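Local coordinates for dihydrodipicolinate reductase N-terminus domain-containing protein (Mycobacterium smegmatis, PDB 6IAQ) that probably catalyses NADP-dependent reductive amination of ketones to chiral amines, as a native amine dehydrogenase with a Rossmann-type cofactor domain, at residues Met110-Glu115 with Ile324-Arg329; Thr143-Met148 with Asn283-Glu288; Cys307-Asn312 with Pro331-Arg336. All blocks are in the same frame, centred on the assembly; numbering follows the deposited sequence.

Contact 1. Residues Met110-Glu115 with Ile324-Arg329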
loop_
_atom_site.group_PDB
_atom_site.type_symbol
_atom_site.label_atom_id
_atom_site.label_comp_id
_atom_site.label_asym_id
_atom_site.label_seq_id
_atom_site.Cartn_x
_atom_site.Cartn_y
_atom_site.Cartn_z
ATOM N N MET A 110 17.564 2.299 -11.571
ATOM C CA MET A 110 16.597 1.656 -12.495
ATOM C C MET A 110 15.183 1.693 -11.882
ATOM O O MET A 110 14.238 1.361 -12.592
ATOM C CB MET A 110 16.995 0.212 -12.807
ATOM C CG MET A 110 17.928 0.082 -14.007
ATOM S SD MET A 110 17.108 0.598 -15.561
ATOM C CE MET A 110 15.933 -0.729 -15.779
ATOM N N LEU A 111 15.022 2.076 -10.608
ATOM C CA LEU A 111 13.664 2.192 -9.998
ATOM C C LEU A 111 12.810 3.091 -10.895
ATOM O O LEU A 111 11.612 2.730 -11.165
ATOM C CB LEU A 111 13.774 2.771 -8.583
ATOM C CG LEU A 111 12.442 2.917 -7.843
ATOM C CD1 LEU A 111 11.905 1.565 -7.429
ATOM C CD2 LEU A 111 12.623 3.852 -6.649
ATOM N N TYR A 112 13.392 4.203 -11.332
ATOM C CA TYR A 112 12.739 5.176 -12.229
ATOM C C TYR A 112 13.828 6.002 -12.902
ATOM O O TYR A 112 14.211 7.055 -12.396
ATOM C CB TYR A 112 11.734 6.043 -11.466
ATOM C CG TYR A 112 10.716 6.677 -12.384
ATOM C CD1 TYR A 112 9.545 6.010 -12.739
ATOM C CD2 TYR A 112 10.971 7.913 -12.958
ATOM C CE1 TYR A 112 8.639 6.579 -13.626
ATOM C CE2 TYR A 112 10.076 8.496 -13.842
ATOM C CZ TYR A 112 8.916 7.821 -14.178
ATOM O OH TYR A 112 8.036 8.387 -15.043
ATOM N N PRO A 113 14.410 5.499 -14.020
ATOM C CA PRO A 113 15.618 6.101 -14.588
ATOM C C PRO A 113 15.419 7.164 -15.671
ATOM O O PRO A 113 16.417 7.762 -16.073
ATOM C CB PRO A 113 16.274 4.860 -15.196
ATOM C CG PRO A 113 15.106 4.078 -15.762
ATOM C CD PRO A 113 14.024 4.262 -14.721
ATOM N N TRP A 114 14.174 7.404 -16.093
ATOM C CA TRP A 114 13.853 8.215 -17.294
ATOM C C TRP A 114 14.445 9.638 -17.171
ATOM O O TRP A 114 14.909 10.169 -18.204
ATOM C CB TRP A 114 12.341 8.277 -17.496
ATOM C CG TRP A 114 11.695 6.942 -17.679
ATOM C CD1 TRP A 114 10.957 6.280 -16.748
ATOM C CD2 TRP A 114 11.733 6.094 -18.845
ATOM N NE1 TRP A 114 10.539 5.078 -17.259
ATOM C CE2 TRP A 114 10.972 4.942 -18.547
ATOM C CE3 TRP A 114 12.305 6.199 -20.114
ATOM C CZ2 TRP A 114 10.782 3.898 -19.460
ATOM C CZ3 TRP A 114 12.116 5.177 -21.020
ATOM C CH2 TRP A 114 11.370 4.027 -20.704
ATOM N N GLU A 115 14.450 10.238 -15.977
ATOM C CA GLU A 115 14.870 11.647 -15.804
ATOM C C GLU A 115 16.370 11.712 -15.532
ATOM O O GLU A 115 17.019 12.630 -16.074
ATOM C CB GLU A 115 14.101 12.327 -14.670
ATOM C CG GLU A 115 12.589 12.225 -14.802
ATOM C CD GLU A 115 12.027 12.774 -16.095
ATOM O OE1 GLU A 115 12.497 13.828 -16.524
ATOM O OE2 GLU A 115 11.111 12.142 -16.647
ATOM N N ILE A 324 11.440 -1.100 -20.733
ATOM C CA ILE A 324 11.607 -0.714 -19.309
ATOM C C ILE A 324 10.199 -0.558 -18.735
ATOM O O ILE A 324 9.472 0.335 -19.208
ATOM C CB ILE A 324 12.433 0.580 -19.141
ATOM C CG1 ILE A 324 13.887 0.381 -19.576
ATOM C CG2 ILE A 324 12.367 1.082 -17.697
ATOM C CD1 ILE A 324 14.692 1.666 -19.465
ATOM N N VAL A 325 9.826 -1.415 -17.791
ATOM C CA VAL A 325 8.531 -1.274 -17.063
ATOM C C VAL A 325 8.853 -0.984 -15.590
ATOM O O VAL A 325 9.447 -1.848 -14.932
ATOM C CB VAL A 325 7.642 -2.517 -17.250
ATOM C CG1 VAL A 325 6.317 -2.322 -16.512
ATOM C CG2 VAL A 325 7.366 -2.817 -18.730
ATOM N N THR A 326 8.499 0.193 -15.109
ATOM C CA THR A 326 8.717 0.651 -13.720
ATOM C C THR A 326 7.613 0.108 -12.802
ATOM O O THR A 326 6.486 -0.144 -13.256
ATOM C CB THR A 326 8.822 2.175 -13.672
ATOM O OG1 THR A 326 7.637 2.716 -14.265
ATOM C CG2 THR A 326 10.042 2.674 -14.407
ATOM N N VAL A 327 7.949 -0.068 -11.533
ATOM C CA VAL A 327 7.123 -0.833 -10.554
ATOM C C VAL A 327 5.806 -0.109 -10.235
ATOM O O VAL A 327 4.863 -0.781 -9.840
ATOM C CB VAL A 327 7.945 -1.112 -9.288
ATOM C CG1 VAL A 327 9.034 -2.142 -9.602
ATOM C CG2 VAL A 327 8.492 0.171 -8.664
ATOM N N ASP A 328 5.745 1.201 -10.381
ATOM C CA ASP A 328 4.490 1.988 -10.253
ATOM C C ASP A 328 3.464 1.548 -11.305
ATOM O O ASP A 328 2.274 1.750 -11.050
ATOM C CB ASP A 328 4.769 3.484 -10.392
ATOM C CG ASP A 328 5.423 3.843 -11.720
ATOM O OD1 ASP A 328 6.564 3.431 -11.944
ATOM O OD2 ASP A 328 4.782 4.528 -12.503
ATOM N N ARG A 329 3.893 0.959 -12.425
ATOM C CA ARG A 329 3.023 0.579 -13.568
ATOM C C ARG A 329 2.684 -0.914 -13.510
ATOM O O ARG A 329 1.819 -1.355 -14.295
ATOM C CB ARG A 329 3.708 0.904 -14.904
ATOM C CG ARG A 329 3.940 2.389 -15.133
ATOM C CD ARG A 329 4.274 2.712 -16.588
HETATM O O HOH W 1 10.846 0.206 -11.508
HETATM O O HOH W 2 7.955 3.763 -16.615
#

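Contact 2. Residues Thr143-Met148 with Asn283-Glu288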
loop_
_atom_site.group_PDB
_atom_site.type_symbol
_atom_site.label_atom_id
_atom_site.label_comp_id
_atom_site.label_asym_id
_atom_site.label_seq_id
_atom_site.Cartn_x
_atom_site.Cartn_y
_atom_site.Cartn_z
ATOM N N THR A 143 7.888 -1.192 -2.705
ATOM C CA THR A 143 6.761 -1.013 -1.761
ATOM C C THR A 143 7.015 0.181 -0.837
ATOM O O THR A 143 6.161 1.087 -0.788
ATOM C CB THR A 143 6.497 -2.288 -0.969
ATOM O OG1 THR A 143 6.192 -3.332 -1.865
ATOM C CG2 THR A 143 5.353 -2.116 -0.005
ATOM N N PHE A 144 8.138 0.215 -0.114
ATOM C CA PHE A 144 8.263 1.055 1.116
ATOM C C PHE A 144 8.498 2.523 0.793
ATOM O O PHE A 144 8.172 3.347 1.654
ATOM C CB PHE A 144 9.325 0.468 2.038
ATOM C CG PHE A 144 8.898 -0.862 2.602
ATOM C CD1 PHE A 144 7.953 -0.930 3.617
ATOM C CD2 PHE A 144 9.380 -2.045 2.061
ATOM C CE1 PHE A 144 7.555 -2.165 4.114
ATOM C CE2 PHE A 144 8.955 -3.271 2.535
ATOM C CZ PHE A 144 8.025 -3.336 3.554
ATOM N N TRP A 145 9.002 2.859 -0.400
ATOM C CA TRP A 145 9.268 4.272 -0.760
ATOM C C TRP A 145 8.399 4.722 -1.943
ATOM O O TRP A 145 8.337 5.946 -2.150
ATOM C CB TRP A 145 10.755 4.540 -1.021
ATOM C CG TRP A 145 11.656 4.304 0.144
ATOM C CD1 TRP A 145 11.298 4.203 1.458
ATOM C CD2 TRP A 145 13.083 4.171 0.108
ATOM N NE1 TRP A 145 12.405 4.017 2.243
ATOM C CE2 TRP A 145 13.515 3.962 1.439
ATOM C CE3 TRP A 145 14.031 4.122 -0.924
ATOM C CZ2 TRP A 145 14.853 3.718 1.763
ATOM C CZ3 TRP A 145 15.364 3.938 -0.598
ATOM C CH2 TRP A 145 15.768 3.720 0.725
ATOM N N VAL A 146 7.765 3.814 -2.682
ATOM C CA VAL A 146 6.973 4.206 -3.878
ATOM C C VAL A 146 5.515 3.758 -3.750
ATOM O O VAL A 146 4.669 4.641 -3.503
ATOM C CB VAL A 146 7.622 3.698 -5.175
ATOM C CG1 VAL A 146 6.791 4.085 -6.391
ATOM C CG2 VAL A 146 9.071 4.154 -5.304
ATOM N N ASN A 147 5.200 2.472 -3.931
ATOM C CA ASN A 147 3.805 2.008 -4.101
ATOM C C ASN A 147 2.964 2.204 -2.802
ATOM O O ASN A 147 1.763 2.573 -2.918
ATOM C CB ASN A 147 3.749 0.575 -4.614
ATOM C CG ASN A 147 4.079 0.502 -6.109
ATOM O OD1 ASN A 147 3.349 1.043 -6.915
ATOM N ND2 ASN A 147 5.185 -0.110 -6.506
ATOM N N MET A 148 3.525 1.944 -1.618
ATOM C CA MET A 148 2.776 2.115 -0.347
ATOM C C MET A 148 2.591 3.611 -0.065
ATOM O O MET A 148 1.557 3.995 0.538
ATOM C CB MET A 148 3.521 1.492 0.843
ATOM C CG MET A 148 2.615 1.408 2.076
ATOM S SD MET A 148 3.410 0.435 3.350
ATOM C CE MET A 148 2.888 -1.181 2.792
ATOM N N ASN A 283 11.549 3.603 8.412
ATOM C CA ASN A 283 10.753 4.086 7.268
ATOM C C ASN A 283 9.590 4.912 7.835
ATOM O O ASN A 283 8.625 4.312 8.317
ATOM C CB ASN A 283 10.218 2.937 6.425
ATOM C CG ASN A 283 9.669 3.440 5.106
ATOM O OD1 ASN A 283 10.359 4.210 4.429
ATOM N ND2 ASN A 283 8.490 2.983 4.729
ATOM N N GLU A 284 9.709 6.233 7.818
ATOM C CA GLU A 284 8.723 7.144 8.457
ATOM C C GLU A 284 8.301 8.191 7.439
ATOM O O GLU A 284 9.177 8.912 6.926
ATOM C CB GLU A 284 9.286 7.827 9.692
ATOM C CG GLU A 284 9.660 6.886 10.803
ATOM C CD GLU A 284 10.297 7.550 12.020
ATOM O OE1 GLU A 284 10.628 8.768 11.991
ATOM O OE2 GLU A 284 10.542 6.833 12.976
ATOM N N TRP A 285 7.018 8.203 7.108
ATOM C CA TRP A 285 6.455 9.128 6.099
ATOM C C TRP A 285 5.310 9.936 6.717
ATOM O O TRP A 285 4.487 9.382 7.462
ATOM C CB TRP A 285 5.983 8.382 4.863
ATOM C CG TRP A 285 7.126 7.798 4.103
ATOM C CD1 TRP A 285 7.864 6.712 4.461
ATOM C CD2 TRP A 285 7.681 8.288 2.876
ATOM N NE1 TRP A 285 8.798 6.458 3.490
ATOM C CE2 TRP A 285 8.748 7.430 2.536
ATOM C CE3 TRP A 285 7.386 9.352 2.023
ATOM C CZ2 TRP A 285 9.522 7.611 1.382
ATOM C CZ3 TRP A 285 8.158 9.543 0.900
ATOM C CH2 TRP A 285 9.208 8.675 0.581
ATOM N N THR A 286 5.311 11.220 6.416
ATOM C CA THR A 286 4.255 12.175 6.826
ATOM C C THR A 286 3.691 12.796 5.559
ATOM O O THR A 286 4.471 13.151 4.671
ATOM C CB THR A 286 4.825 13.242 7.754
ATOM O OG1 THR A 286 5.365 12.582 8.898
ATOM C CG2 THR A 286 3.795 14.276 8.144
ATOM N N ILE A 287 2.372 12.903 5.503
ATOM C CA ILE A 287 1.675 13.778 4.519
ATOM C C ILE A 287 1.039 14.933 5.288
ATOM O O ILE A 287 0.238 14.668 6.197
ATOM C CB ILE A 287 0.665 12.977 3.704
ATOM C CG1 ILE A 287 1.361 11.822 2.980
ATOM C CG2 ILE A 287 -0.073 13.882 2.734
ATOM C CD1 ILE A 287 0.408 10.931 2.212
ATOM N N GLU A 288 1.458 16.156 4.982
ATOM C CA GLU A 288 0.819 17.398 5.491
ATOM C C GLU A 288 -0.210 17.838 4.456
ATOM O O GLU A 288 0.137 17.971 3.264
ATOM C CB GLU A 288 1.861 18.481 5.770
ATOM C CG GLU A 288 2.826 18.075 6.871
ATOM C CD GLU A 288 4.031 18.987 7.016
ATOM O OE1 GLU A 288 4.545 19.104 8.129
ATOM O OE2 GLU A 288 4.465 19.560 6.011
#

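Contact 3. Residues Cys307-Asn312 with Pro331-Arg336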
loop_
_atom_site.group_PDB
_atom_site.type_symbol
_atom_site.label_atom_id
_atom_site.label_comp_id
_atom_site.label_asym_id
_atom_site.label_seq_id
_atom_site.Cartn_x
_atom_site.Cartn_y
_atom_site.Cartn_z
ATOM N N CYS A 307 15.118 -8.449 -1.154
ATOM C CA CYS A 307 15.246 -9.752 -1.874
ATOM C C CYS A 307 13.846 -10.307 -2.173
ATOM O O CYS A 307 13.616 -10.716 -3.319
ATOM C CB CYS A 307 16.104 -10.690 -1.040
ATOM S SG CYS A 307 17.781 -10.024 -0.868
ATOM N N THR A 308 12.925 -10.271 -1.201
ATOM C CA THR A 308 11.531 -10.771 -1.388
ATOM C C THR A 308 10.847 -9.963 -2.478
ATOM O O THR A 308 10.123 -10.560 -3.270
ATOM C CB THR A 308 10.665 -10.701 -0.128
ATOM O OG1 THR A 308 10.550 -9.324 0.273
ATOM C CG2 THR A 308 11.218 -11.597 0.951
ATOM N N GLN A 309 11.082 -8.655 -2.553
ATOM C CA GLN A 309 10.371 -7.842 -3.560
ATOM C C GLN A 309 10.871 -8.190 -4.960
ATOM O O GLN A 309 10.018 -8.369 -5.850
ATOM C CB GLN A 309 10.439 -6.371 -3.197
ATOM C CG GLN A 309 9.540 -6.059 -2.004
ATOM C CD GLN A 309 9.601 -4.600 -1.665
ATOM O OE1 GLN A 309 8.864 -3.795 -2.213
ATOM N NE2 GLN A 309 10.504 -4.256 -0.772
ATOM N N MET A 310 12.185 -8.307 -5.168
ATOM C CA MET A 310 12.719 -8.689 -6.501
ATOM C C MET A 310 12.171 -10.069 -6.869
ATOM O O MET A 310 11.756 -10.249 -7.999
ATOM C CB MET A 310 14.258 -8.705 -6.552
ATOM C CG MET A 310 14.764 -9.086 -7.932
ATOM S SD MET A 310 16.467 -8.504 -8.286
ATOM C CE MET A 310 17.279 -9.506 -7.050
ATOM N N VAL A 311 12.180 -11.021 -5.957
ATOM C CA VAL A 311 11.687 -12.404 -6.228
ATOM C C VAL A 311 10.199 -12.354 -6.580
ATOM O O VAL A 311 9.832 -12.890 -7.653
ATOM C CB VAL A 311 11.995 -13.343 -5.058
ATOM C CG1 VAL A 311 11.291 -14.692 -5.194
ATOM C CG2 VAL A 311 13.499 -13.538 -4.918
ATOM N N ASN A 312 9.386 -11.692 -5.750
ATOM C CA ASN A 312 7.904 -11.693 -5.889
ATOM C C ASN A 312 7.551 -10.897 -7.150
ATOM O O ASN A 312 6.432 -11.107 -7.676
ATOM C CB ASN A 312 7.208 -11.190 -4.622
ATOM C CG ASN A 312 7.414 -12.091 -3.413
ATOM O OD1 ASN A 312 7.832 -13.246 -3.542
ATOM N ND2 ASN A 312 7.133 -11.575 -2.218
ATOM N N PRO A 331 1.139 -4.542 -11.812
ATOM C CA PRO A 331 0.029 -4.860 -10.915
ATOM C C PRO A 331 0.527 -4.877 -9.461
ATOM O O PRO A 331 1.755 -4.910 -9.228
ATOM C CB PRO A 331 -0.449 -6.249 -11.367
ATOM C CG PRO A 331 0.719 -6.812 -12.142
ATOM C CD PRO A 331 1.400 -5.618 -12.778
ATOM N N ARG A 332 -0.410 -4.841 -8.519
ATOM C CA ARG A 332 -0.071 -4.812 -7.083
ATOM C C ARG A 332 0.840 -5.998 -6.761
ATOM O O ARG A 332 0.556 -7.137 -7.142
ATOM C CB ARG A 332 -1.298 -4.818 -6.166
ATOM C CG ARG A 332 -0.941 -4.306 -4.771
ATOM C CD ARG A 332 -1.861 -4.693 -3.617
ATOM N NE ARG A 332 -1.791 -6.121 -3.345
ATOM C CZ ARG A 332 -2.812 -6.976 -3.394
ATOM N NH1 ARG A 332 -2.606 -8.267 -3.191
ATOM N NH2 ARG A 332 -4.022 -6.565 -3.721
ATOM N N LEU A 333 1.911 -5.735 -6.024
ATOM C CA LEU A 333 2.781 -6.799 -5.501
ATOM C C LEU A 333 1.938 -7.701 -4.593
ATOM O O LEU A 333 1.104 -7.186 -3.809
ATOM C CB LEU A 333 3.923 -6.124 -4.744
ATOM C CG LEU A 333 5.048 -7.047 -4.333
ATOM C CD1 LEU A 333 5.730 -7.669 -5.555
ATOM C CD2 LEU A 333 6.056 -6.255 -3.504
ATOM N N ARG A 334 2.072 -9.017 -4.749
ATOM C CA ARG A 334 1.263 -9.974 -3.977
ATOM C C ARG A 334 2.147 -11.123 -3.475
ATOM O O ARG A 334 3.201 -11.450 -4.088
ATOM C CB ARG A 334 0.005 -10.437 -4.739
ATOM C CG ARG A 334 0.172 -10.707 -6.233
ATOM C CD ARG A 334 -1.080 -10.460 -7.084
ATOM N NE ARG A 334 -2.288 -10.850 -6.379
ATOM C CZ ARG A 334 -3.337 -10.069 -6.144
ATOM N NH1 ARG A 334 -3.413 -8.840 -6.625
ATOM N NH2 ARG A 334 -4.353 -10.533 -5.450
ATOM N N TYR A 335 1.707 -11.656 -2.341
ATOM C CA TYR A 335 2.236 -12.862 -1.674
ATOM C C TYR A 335 1.942 -14.064 -2.574
ATOM O O TYR A 335 0.764 -14.256 -2.920
ATOM C CB TYR A 335 1.560 -13.018 -0.320
ATOM C CG TYR A 335 1.979 -14.235 0.458
ATOM C CD1 TYR A 335 3.272 -14.355 0.946
ATOM C CD2 TYR A 335 1.087 -15.245 0.748
ATOM C CE1 TYR A 335 3.675 -15.472 1.661
ATOM C CE2 TYR A 335 1.455 -16.352 1.509
ATOM C CZ TYR A 335 2.766 -16.473 1.949
ATOM O OH TYR A 335 3.194 -17.511 2.718
ATOM N N ARG A 336 2.985 -14.799 -2.961
ATOM C CA ARG A 336 2.867 -16.052 -3.745
ATOM C C ARG A 336 3.830 -17.070 -3.153
ATOM O O ARG A 336 5.036 -16.971 -3.368
ATOM C CB ARG A 336 3.224 -15.824 -5.222
ATOM C CG ARG A 336 2.165 -15.121 -6.054
ATOM C CD ARG A 336 2.521 -15.215 -7.522
ATOM N NE ARG A 336 3.319 -14.046 -7.868
ATOM C CZ ARG A 336 2.827 -12.941 -8.409
ATOM N NH1 ARG A 336 3.622 -11.921 -8.698
ATOM N NH2 ARG A 336 1.535 -12.864 -8.698
HETATM O O HOH W 3 5.702 -14.251 -1.696
#

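Contact 1. Residues Met110-Glu115 with Ile324-Arg329
W114 and I324 meet from opposite directions, W114 CZ2 lying 3.7 Å from I324 CG2. CD1 of the same isoleucine reaches P113 CG (4.4 Å), and its CG2 also meets the M110 methyl, CE. T326 fills the middle of the contact: chi1 of 56° sends its hydroxyl between the backbone N and the carbonyl carbon and leaves CG2 to touch L111 O at 3.6 Å, with Y112 CD1 and W114 NE1 close by. At the cofactor-side end, L111 CD1 crosses V327 CG2 at about a right angle.

No direct hydrogen bond joins the two segments; two waters make the polar links. One water donates to L111 O (2.7 Å) and accepts from V327 N; a second accepts from W114 NE1 and donates to T326 OG1 (2.6 Å). That hydroxyl donates in turn to D328 OD1 at 2.7 Å, on the syn side, and this oxygen sits at the edge of the Y112 ring.

The contact lies where strand 323-324 forms one edge of the parallel Rossmann sheet: V325 pairs through its backbone with L135 of the neighbouring strand 134-137, and I324 N bonds D125 of helix 118-130. M110 and P113 pack on helix 86-98, L111 on helix 141-153, and Y112 on helix 203-215.

Contact 2. Residues Thr143-Met148 with Asn283-Glu288
Helix 141-153 packs here against strand 282-288 of the large mixed sheet, F144 and W145 on the helix meeting N283 and W285 on the strand. The short segments run at 31° to each other, with axes 9.7 Å apart. A hydrogen bond crosses from N283 ND2 to F144 O, 3.1 Å long, the donor tilted from the carbonyl plane. A chi1 of -168° swings the N283 side chain away from its own backbone N, and the amide reaches out to the helix and stands nearly perpendicular to the F144 ring, its ND2 lying at that ring's edge.

The other end of the amide is held from within the strand. W285 NE1 donates to N283 OD1 at 2.9 Å, in the plane of its own indole but from above the amide carbonyl plane, so the asparagine is gripped at both ends and its rotation fixed. W145 NE1 also comes to 3.0 Å from N283 OD1.

This is the face of the mixed sheet packed by helix 141-153, which follows strand 134-137 of the Rossmann sheet; the helix carries a wider pi-type turn here, M148 N bonding T143 O. The two indoles meet obliquely, W145 CD1 against the rim of W285 at CZ2 (3.8 Å). F268 and Y140 each set a ring edge-to-face with W145, while T155 of the second subunit packs on F144. The W145 side chain is about 6 Å from the bound NADP.

Contact 3. Residues Cys307-Asn312 with Pro331-Arg336
The last turns of helix 302-312 pack against an irregular tail near the C-terminus, Q309 and N312 facing L333 and R336; this is a mixed contact, apolar on one side and polar at the helix end. L333 supplies the apolar part. It extends to the helix because chi1 (-170°) sets CG opposite its backbone N, and it splits its two methyls: CD2 rests on Q309 CG at 3.8 Å, the side chains crossing at about a right angle, and CD1 meets N312 CB at 3.9 Å.

The polar part is R336, which points its guanidinium back at the end of the helix. R336 NH1 donates to N312 O over 3.1 Å, nearly along the C=O axis (172° at the oxygen) and close to the guanidinium plane. A cation there would be favoured by the partial negative charge of a helix C-terminus. NH1 also forms a salt bridge with D316, whereas NE is buried without a partner in the model. A water accepts from R336 N at 3.0 Å and makes a weak bond to N312 OD1.

The strongest partners of both helix amides lie outside: N312 ND2 bonds G154 O of the second subunit, and Q309 OE1 bonds T143 OG1.

Within the tail, R332 NE donates to L333 O at 3.1 Å. R332 NH1 lies over a face of the R334 guanidinium, and both arginines form salt bridges with D214 of the second subunit, an arrangement in which one carboxylate gathers two cations. Helix 302-312 rests with C307 and M310 on helix 17-28, Q309 and L333 face helix 141-153, P331 and R336 touch helix 314-319, and both the tail and the helix, through T308 and N312, touch the second subunit.

Overall arrangement
Helix 141-153 ties the three contacts together. Contacts 1 and 2 have centres about 17 Å apart and touch where L111 CD2 meets V146 CG2 at 3.8 Å. Contacts 2 and 3, about 18 Å apart, are joined by a probable hydrogen bond of 2.8 Å from T143 N to Q309 OE1. Contacts 1 and 3, about 16 Å apart, are linked by the chain itself: 324-329 runs almost directly into 331-336. Each sends one side chain near the bound NADP: L111, W145 and Q309 lie about 7, 6 and 7 Å from it. Contacts 2 and 3 also reach the second subunit, whereas contact 1 stays within one chain.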